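Local coordinates for protein ribulose-1,5-bisphosphate carboxylase/oxygenase large subunit (Rhodopseudomonas palustris, PDB 3QFW) that is a RuBisCO-like protein of the RuBisCO large-chain family, probably a magnesium-dependent enzyme acting on a sugar phosphate, at residues 282-286 with 329-334; 322-328 with 359-364. All coordinates share one frame; numbering follows the deposited sequence.

Overall arrangement
Both contacts lie on the same side of the chain's centre, in the TIM-barrel catalytic domain, with their centres about 12 Å apart. They share helix 327-334. Interaction 1 ties the helix to the end of strand 280-284, and interaction 2 ties its N-terminal end and the residues leading into it to helix 353-366. Along the chain the segments alternate: 282-286, 322-328, 329-334, 359-364. The two contacts meet where L330 CD1 packs 3.4 Å from I322 CD1, and the R326-E329 salt bridge also joins them. One sulfate, hydrogen-bonded by R332, also lies near K363. Helix 327-334 is thereby fixed against a barrel strand and against the last helix.

Interaction 1 of 2, residues 282-286 with 329-334; sequences VFPNY and ELLRFY. With SO4 (sulfate ion), chain G.
Y286 reaches from the loop after strand 280-284 onto one side of helix 327-334, and its ring is the centre of this contact. From CB, CG sits between the backbone N and the carbonyl carbon (chi1 62°), which aims the ring at the helix. Y286 CD1 comes 4.0 Å from Y334 OH. Next along that edge, Y286 CE1 stands over the centre of one face of the F333 ring and 3.8 Å from L330 CD2; the two ring planes meet obliquely, at 46°. On the other edge CE2 lies beside the E329 carboxylate, CZ is near E329 OE2 and L330 CD2, and at the tip Y286 OH donates a 2.6 Å hydrogen bond to E329 OE2. That oxygen is met on its anti side, 32° out of the carboxylate plane. E329 OE1 makes a salt bridge with R326, so both carboxylate oxygens are engaged. N285 ND2 sits above one face of the Y286 ring, offset toward the rim, while N285 OD1 accepts a 2.7 Å bond from Y334 OH in the carbonyl plane. Y334 OH also sits at the edge of the F283 ring, 3.4 Å from F283 CE1. Away from these rings, R332 NH1 donates a 3.1 Å hydrogen bond to O4 of a sulfate, probably from the crystallisation liquor. Strand 280-284 is a parallel strand of the TIM barrel; its C-terminal end and following loop pack on helix 327-334, and C297 of helix 294-305 touches Y286 and Y334.

Interaction 2 of 2, residues 322-328 with 359-364; sequences IMLQRVN and RFVNKV
V327 sets one methyl, CG2, against the F360 ring, 3.3 Å from F360 CE1, and the other, CG1, against K363 CG at 3.5 Å, a tight carbon pair. L324 fits between F360 and K363, with CD2 at the ring edge and 3.6 Å from F360 CB, and CD1 3.7 Å from K363 CB. With CG anti to the backbone N (chi1 179°), F360 turns its ring toward the turn of 322-328, where I322 CG2 also comes to its edge. The lysine chain bends at chi2 (86°), sliding past V327 and carrying K363 CE to 3.5 Å from L324 O. An alanine in place of K363 would keep CB against L324 CD1, but would probably open a gap beside V327 CG1, where CG had packed, and remove the charge near N328. Further out, R326 N bonds to M323 O and shapes the turn. F360 and V364 of helix 353-366 rest on T134 of strand 133-138; from the facing segment N328 touches Y367. The centre of the contact is therefore hydrocarbon, without a clear hydrogen bond across it; charge lies at its margin, where the K363 ammonium has a weak, long ion pair, not with the facing segment but with a bound sulfate.

Interaction 1 of 2, residues 282-286 with 329-334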
loop_
_atom_site.group_PDB
_atom_site.type_symbol
_atom_site.label_atom_id
_atom_site.label_comp_id
_atom_site.label_asym_id
_atom_site.label_seq_id
_atom_site.Cartn_x
_atom_site.Cartn_y
_atom_site.Cartn_z
ATOM N N VAL B 282 -8.004 -10.523 9.556
ATOM C CA VAL B 282 -7.657 -11.791 8.930
ATOM C C VAL B 282 -6.141 -11.877 8.729
ATOM O O VAL B 282 -5.503 -10.899 8.375
ATOM C CB VAL B 282 -8.374 -11.944 7.565
ATOM C CG1 VAL B 282 -7.964 -13.236 6.860
ATOM C CG2 VAL B 282 -9.888 -11.862 7.740
ATOM N N PHE B 283 -5.575 -13.054 8.977
ATOM C CA PHE B 283 -4.145 -13.293 8.779
ATOM C C PHE B 283 -3.915 -14.783 8.588
ATOM O O PHE B 283 -4.679 -15.616 9.113
ATOM C CB PHE B 283 -3.324 -12.789 9.970
ATOM C CG PHE B 283 -3.629 -13.502 11.273
ATOM C CD1 PHE B 283 -2.786 -14.492 11.754
ATOM C CD2 PHE B 283 -4.741 -13.156 12.013
ATOM C CE1 PHE B 283 -3.059 -15.134 12.962
ATOM C CE2 PHE B 283 -5.030 -13.797 13.224
ATOM C CZ PHE B 283 -4.187 -14.787 13.689
ATOM N N PRO B 284 -2.870 -15.130 7.834
ATOM C CA PRO B 284 -2.556 -16.539 7.592
ATOM C C PRO B 284 -2.008 -17.187 8.854
ATOM O O PRO B 284 -1.064 -16.682 9.468
ATOM C CB PRO B 284 -1.500 -16.480 6.476
ATOM C CG PRO B 284 -0.914 -15.108 6.567
ATOM C CD PRO B 284 -2.004 -14.212 7.061
ATOM N N ASN B 285 -2.634 -18.292 9.251
ATOM C CA ASN B 285 -2.250 -19.021 10.451
ATOM C C ASN B 285 -0.872 -19.622 10.225
ATOM O O ASN B 285 -0.442 -19.777 9.078
ATOM C CB ASN B 285 -3.281 -20.132 10.713
ATOM C CG ASN B 285 -3.110 -20.798 12.069
ATOM O OD1 ASN B 285 -3.091 -20.140 13.109
ATOM N ND2 ASN B 285 -2.987 -22.118 12.058
ATOM N N TYR B 286 -0.159 -19.936 11.302
ATOM C CA TYR B 286 1.083 -20.675 11.159
ATOM C C TYR B 286 0.723 -22.030 10.570
ATOM O O TYR B 286 -0.408 -22.486 10.715
ATOM C CB TYR B 286 1.772 -20.849 12.510
ATOM C CG TYR B 286 0.949 -21.631 13.501
ATOM C CD1 TYR B 286 -0.029 -21.006 14.260
ATOM C CD2 TYR B 286 1.153 -22.994 13.681
ATOM C CE1 TYR B 286 -0.786 -21.711 15.168
ATOM C CE2 TYR B 286 0.402 -23.714 14.594
ATOM C CZ TYR B 286 -0.569 -23.065 15.333
ATOM O OH TYR B 286 -1.325 -23.765 16.246
ATOM N N GLU B 329 -6.315 -27.793 18.637
ATOM C CA GLU B 329 -4.991 -27.166 18.561
ATOM C C GLU B 329 -5.096 -25.640 18.539
ATOM O O GLU B 329 -4.476 -24.944 19.347
ATOM C CB GLU B 329 -4.224 -27.644 17.316
ATOM C CG GLU B 329 -2.909 -26.872 17.056
ATOM C CD GLU B 329 -2.421 -26.950 15.606
ATOM O OE1 GLU B 329 -2.979 -27.742 14.818
ATOM O OE2 GLU B 329 -1.469 -26.210 15.259
ATOM N N LEU B 330 -5.888 -25.117 17.615
ATOM C CA LEU B 330 -5.921 -23.669 17.431
ATOM C C LEU B 330 -6.577 -22.950 18.605
ATOM O O LEU B 330 -6.211 -21.825 18.934
ATOM C CB LEU B 330 -6.581 -23.297 16.103
ATOM C CG LEU B 330 -5.746 -23.710 14.888
ATOM C CD1 LEU B 330 -6.510 -23.429 13.614
ATOM C CD2 LEU B 330 -4.406 -22.986 14.889
ATOM N N LEU B 331 -7.553 -23.593 19.235
ATOM C CA LEU B 331 -8.199 -22.988 20.387
ATOM C C LEU B 331 -7.304 -23.074 21.613
ATOM O O LEU B 331 -7.355 -22.205 22.483
ATOM C CB LEU B 331 -9.563 -23.619 20.651
ATOM C CG LEU B 331 -10.728 -23.121 19.785
ATOM C CD1 LEU B 331 -10.460 -21.786 19.136
ATOM C CD2 LEU B 331 -11.121 -24.138 18.741
ATOM N N ARG B 332 -6.480 -24.119 21.680
ATOM C CA ARG B 332 -5.452 -24.185 22.720
ATOM C C ARG B 332 -4.441 -23.068 22.476
ATOM O O ARG B 332 -4.017 -22.374 23.400
ATOM C CB ARG B 332 -4.743 -25.537 22.711
ATOM C CG ARG B 332 -5.591 -26.684 23.270
ATOM C CD ARG B 332 -4.955 -28.054 22.991
ATOM N NE ARG B 332 -5.911 -29.142 23.235
ATOM C CZ ARG B 332 -6.088 -30.185 22.429
ATOM N NH1 ARG B 332 -5.370 -30.309 21.320
ATOM N NH2 ARG B 332 -6.992 -31.103 22.720
ATOM N N PHE B 333 -4.059 -22.907 21.216
ATOM C CA PHE B 333 -3.060 -21.912 20.859
ATOM C C PHE B 333 -3.535 -20.491 21.133
ATOM O O PHE B 333 -2.843 -19.703 21.782
ATOM C CB PHE B 333 -2.679 -22.037 19.381
ATOM C CG PHE B 333 -1.499 -21.188 19.003
ATOM C CD1 PHE B 333 -0.214 -21.616 19.290
ATOM C CD2 PHE B 333 -1.675 -19.954 18.392
ATOM C CE1 PHE B 333 0.882 -20.840 18.963
ATOM C CE2 PHE B 333 -0.589 -19.172 18.060
ATOM C CZ PHE B 333 0.692 -19.610 18.339
ATOM N N TYR B 334 -4.721 -20.167 20.631
ATOM C CA TYR B 334 -5.199 -18.791 20.650
ATOM C C TYR B 334 -6.099 -18.449 21.825
ATOM O O TYR B 334 -6.355 -17.280 22.098
ATOM C CB TYR B 334 -5.950 -18.479 19.349
ATOM C CG TYR B 334 -5.073 -18.380 18.117
ATOM C CD1 TYR B 334 -4.231 -17.289 17.932
ATOM C CD2 TYR B 334 -5.111 -19.355 17.127
ATOM C CE1 TYR B 334 -3.430 -17.179 16.808
ATOM C CE2 TYR B 334 -4.307 -19.255 15.984
ATOM C CZ TYR B 334 -3.470 -18.156 15.836
ATOM O OH TYR B 334 -2.665 -18.030 14.716
HETATM S S SO4 G . -7.303 -33.279 19.156
HETATM O O1 SO4 G . -8.469 -32.664 18.521
HETATM O O2 SO4 G . -6.939 -34.482 18.405
HETATM O O3 SO4 G . -7.611 -33.642 20.532
HETATM O O4 SO4 G . -6.189 -32.329 19.156
#

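Interaction 2 of 2, residues 322-328 with 359-364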
loop_
_atom_site.group_PDB
_atom_site.type_symbol
_atom_site.label_atom_id
_atom_site.label_comp_id
_atom_site.label_asym_id
_atom_site.label_seq_id
_atom_site.Cartn_x
_atom_site.Cartn_y
_atom_site.Cartn_z
ATOM N N ILE B 322 -7.417 -24.907 7.839
ATOM C CA ILE B 322 -8.123 -25.158 9.092
ATOM C C ILE B 322 -9.170 -26.265 8.946
ATOM O O ILE B 322 -10.295 -26.014 8.518
ATOM C CB ILE B 322 -8.795 -23.872 9.619
ATOM C CG1 ILE B 322 -7.817 -22.701 9.552
ATOM C CG2 ILE B 322 -9.299 -24.070 11.041
ATOM C CD1 ILE B 322 -6.517 -22.969 10.263
ATOM N N MET B 323 -8.785 -27.487 9.307
ATOM C CA MET B 323 -9.664 -28.650 9.207
ATOM C C MET B 323 -10.261 -29.032 10.562
ATOM O O MET B 323 -9.843 -28.528 11.602
ATOM C CB MET B 323 -8.901 -29.841 8.605
ATOM C CG MET B 323 -7.378 -29.785 8.800
ATOM S SD MET B 323 -6.485 -31.170 8.044
ATOM C CE MET B 323 -4.789 -30.745 8.444
ATOM N N LEU B 324 -11.244 -29.925 10.549
ATOM C CA LEU B 324 -11.843 -30.394 11.790
ATOM C C LEU B 324 -10.781 -30.887 12.767
ATOM O O LEU B 324 -10.982 -30.852 13.988
ATOM C CB LEU B 324 -12.857 -31.506 11.508
ATOM C CG LEU B 324 -14.310 -31.160 11.847
ATOM C CD1 LEU B 324 -14.488 -31.002 13.346
ATOM C CD2 LEU B 324 -14.761 -29.903 11.117
ATOM N N GLN B 325 -9.656 -31.346 12.224
ATOM C CA GLN B 325 -8.570 -31.891 13.032
ATOM C C GLN B 325 -7.718 -30.812 13.699
ATOM O O GLN B 325 -6.952 -31.110 14.615
ATOM C CB GLN B 325 -7.657 -32.787 12.188
ATOM C CG GLN B 325 -6.560 -32.025 11.444
ATOM C CD GLN B 325 -5.358 -32.894 11.114
ATOM O OE1 GLN B 325 -4.230 -32.406 11.028
ATOM N NE2 GLN B 325 -5.596 -34.191 10.926
ATOM N N ARG B 326 -7.842 -29.572 13.240
ATOM C CA ARG B 326 -6.985 -28.488 13.729
ATOM C C ARG B 326 -7.656 -27.674 14.831
ATOM O O ARG B 326 -6.986 -26.945 15.559
ATOM C CB ARG B 326 -6.593 -27.535 12.594
ATOM C CG ARG B 326 -5.878 -28.161 11.402
ATOM C CD ARG B 326 -4.409 -28.468 11.686
ATOM N NE ARG B 326 -3.709 -27.372 12.355
ATOM C CZ ARG B 326 -3.045 -26.400 11.736
ATOM N NH1 ARG B 326 -2.991 -26.360 10.410
ATOM N NH2 ARG B 326 -2.436 -25.459 12.449
ATOM N N VAL B 327 -8.976 -27.788 14.936
ATOM C CA VAL B 327 -9.755 -26.927 15.828
ATOM C C VAL B 327 -9.273 -26.878 17.293
ATOM O O VAL B 327 -9.056 -25.798 17.833
ATOM C CB VAL B 327 -11.259 -27.267 15.772
ATOM C CG1 VAL B 327 -11.975 -26.736 17.006
ATOM C CG2 VAL B 327 -11.877 -26.710 14.503
ATOM N N ASN B 328 -9.096 -28.023 17.938
ATOM C CA ASN B 328 -8.638 -27.989 19.331
ATOM C C ASN B 328 -7.243 -27.379 19.493
ATOM O O ASN B 328 -7.020 -26.552 20.383
ATOM C CB ASN B 328 -8.735 -29.370 19.995
ATOM C CG ASN B 328 -10.166 -29.823 20.171
ATOM O OD1 ASN B 328 -11.096 -29.017 20.102
ATOM N ND2 ASN B 328 -10.355 -31.120 20.402
ATOM N N ARG B 359 -20.537 -29.530 11.702
ATOM C CA ARG B 359 -19.515 -30.322 12.369
ATOM C C ARG B 359 -18.458 -29.405 12.955
ATOM O O ARG B 359 -18.089 -29.524 14.119
ATOM C CB ARG B 359 -18.867 -31.282 11.369
ATOM C CG ARG B 359 -19.169 -32.740 11.615
ATOM C CD ARG B 359 -18.273 -33.301 12.707
ATOM N NE ARG B 359 -18.715 -34.620 13.154
ATOM C CZ ARG B 359 -18.525 -35.746 12.474
ATOM N NH1 ARG B 359 -17.904 -35.723 11.301
ATOM N NH2 ARG B 359 -18.964 -36.899 12.964
ATOM N N PHE B 360 -17.969 -28.489 12.128
ATOM C CA PHE B 360 -16.948 -27.542 12.555
ATOM C C PHE B 360 -17.470 -26.635 13.661
ATOM O O PHE B 360 -16.857 -26.504 14.722
ATOM C CB PHE B 360 -16.484 -26.701 11.369
ATOM C CG PHE B 360 -15.443 -25.683 11.723
ATOM C CD1 PHE B 360 -14.096 -25.983 11.611
ATOM C CD2 PHE B 360 -15.811 -24.425 12.170
ATOM C CE1 PHE B 360 -13.131 -25.041 11.940
ATOM C CE2 PHE B 360 -14.847 -23.477 12.496
ATOM C CZ PHE B 360 -13.515 -23.791 12.391
ATOM N N VAL B 361 -18.597 -25.994 13.393
ATOM C CA VAL B 361 -19.217 -25.108 14.359
ATOM C C VAL B 361 -19.414 -25.786 15.720
ATOM O O VAL B 361 -19.102 -25.200 16.759
ATOM C CB VAL B 361 -20.561 -24.580 13.828
ATOM C CG1 VAL B 361 -21.397 -23.999 14.959
ATOM C CG2 VAL B 361 -20.329 -23.562 12.728
ATOM N N ASN B 362 -19.925 -27.018 15.720
ATOM C CA ASN B 362 -20.157 -27.729 16.979
ATOM C C ASN B 362 -18.864 -28.089 17.690
ATOM O O ASN B 362 -18.793 -28.060 18.917
ATOM C CB ASN B 362 -21.012 -28.986 16.764
ATOM C CG ASN B 362 -22.425 -28.660 16.336
ATOM O OD1 ASN B 362 -22.992 -27.649 16.754
ATOM N ND2 ASN B 362 -23.003 -29.509 15.491
ATOM N N LYS B 363 -17.840 -28.428 16.916
ATOM C CA LYS B 363 -16.531 -28.728 17.484
ATOM C C LYS B 363 -15.995 -27.502 18.230
ATOM O O LYS B 363 -15.473 -27.605 19.349
ATOM C CB LYS B 363 -15.575 -29.163 16.376
ATOM C CG LYS B 363 -14.144 -29.422 16.816
ATOM C CD LYS B 363 -13.941 -30.835 17.323
ATOM C CE LYS B 363 -12.503 -31.277 17.077
ATOM N NZ LYS B 363 -12.127 -32.488 17.852
ATOM N N VAL B 364 -16.161 -26.333 17.625
ATOM C CA VAL B 364 -15.711 -25.090 18.249
ATOM C C VAL B 364 -16.514 -24.774 19.515
ATOM O O VAL B 364 -15.955 -24.459 20.569
ATOM C CB VAL B 364 -15.773 -23.895 17.246
ATOM C CG1 VAL B 364 -15.441 -22.588 17.943
ATOM C CG2 VAL B 364 -14.830 -24.137 16.078
#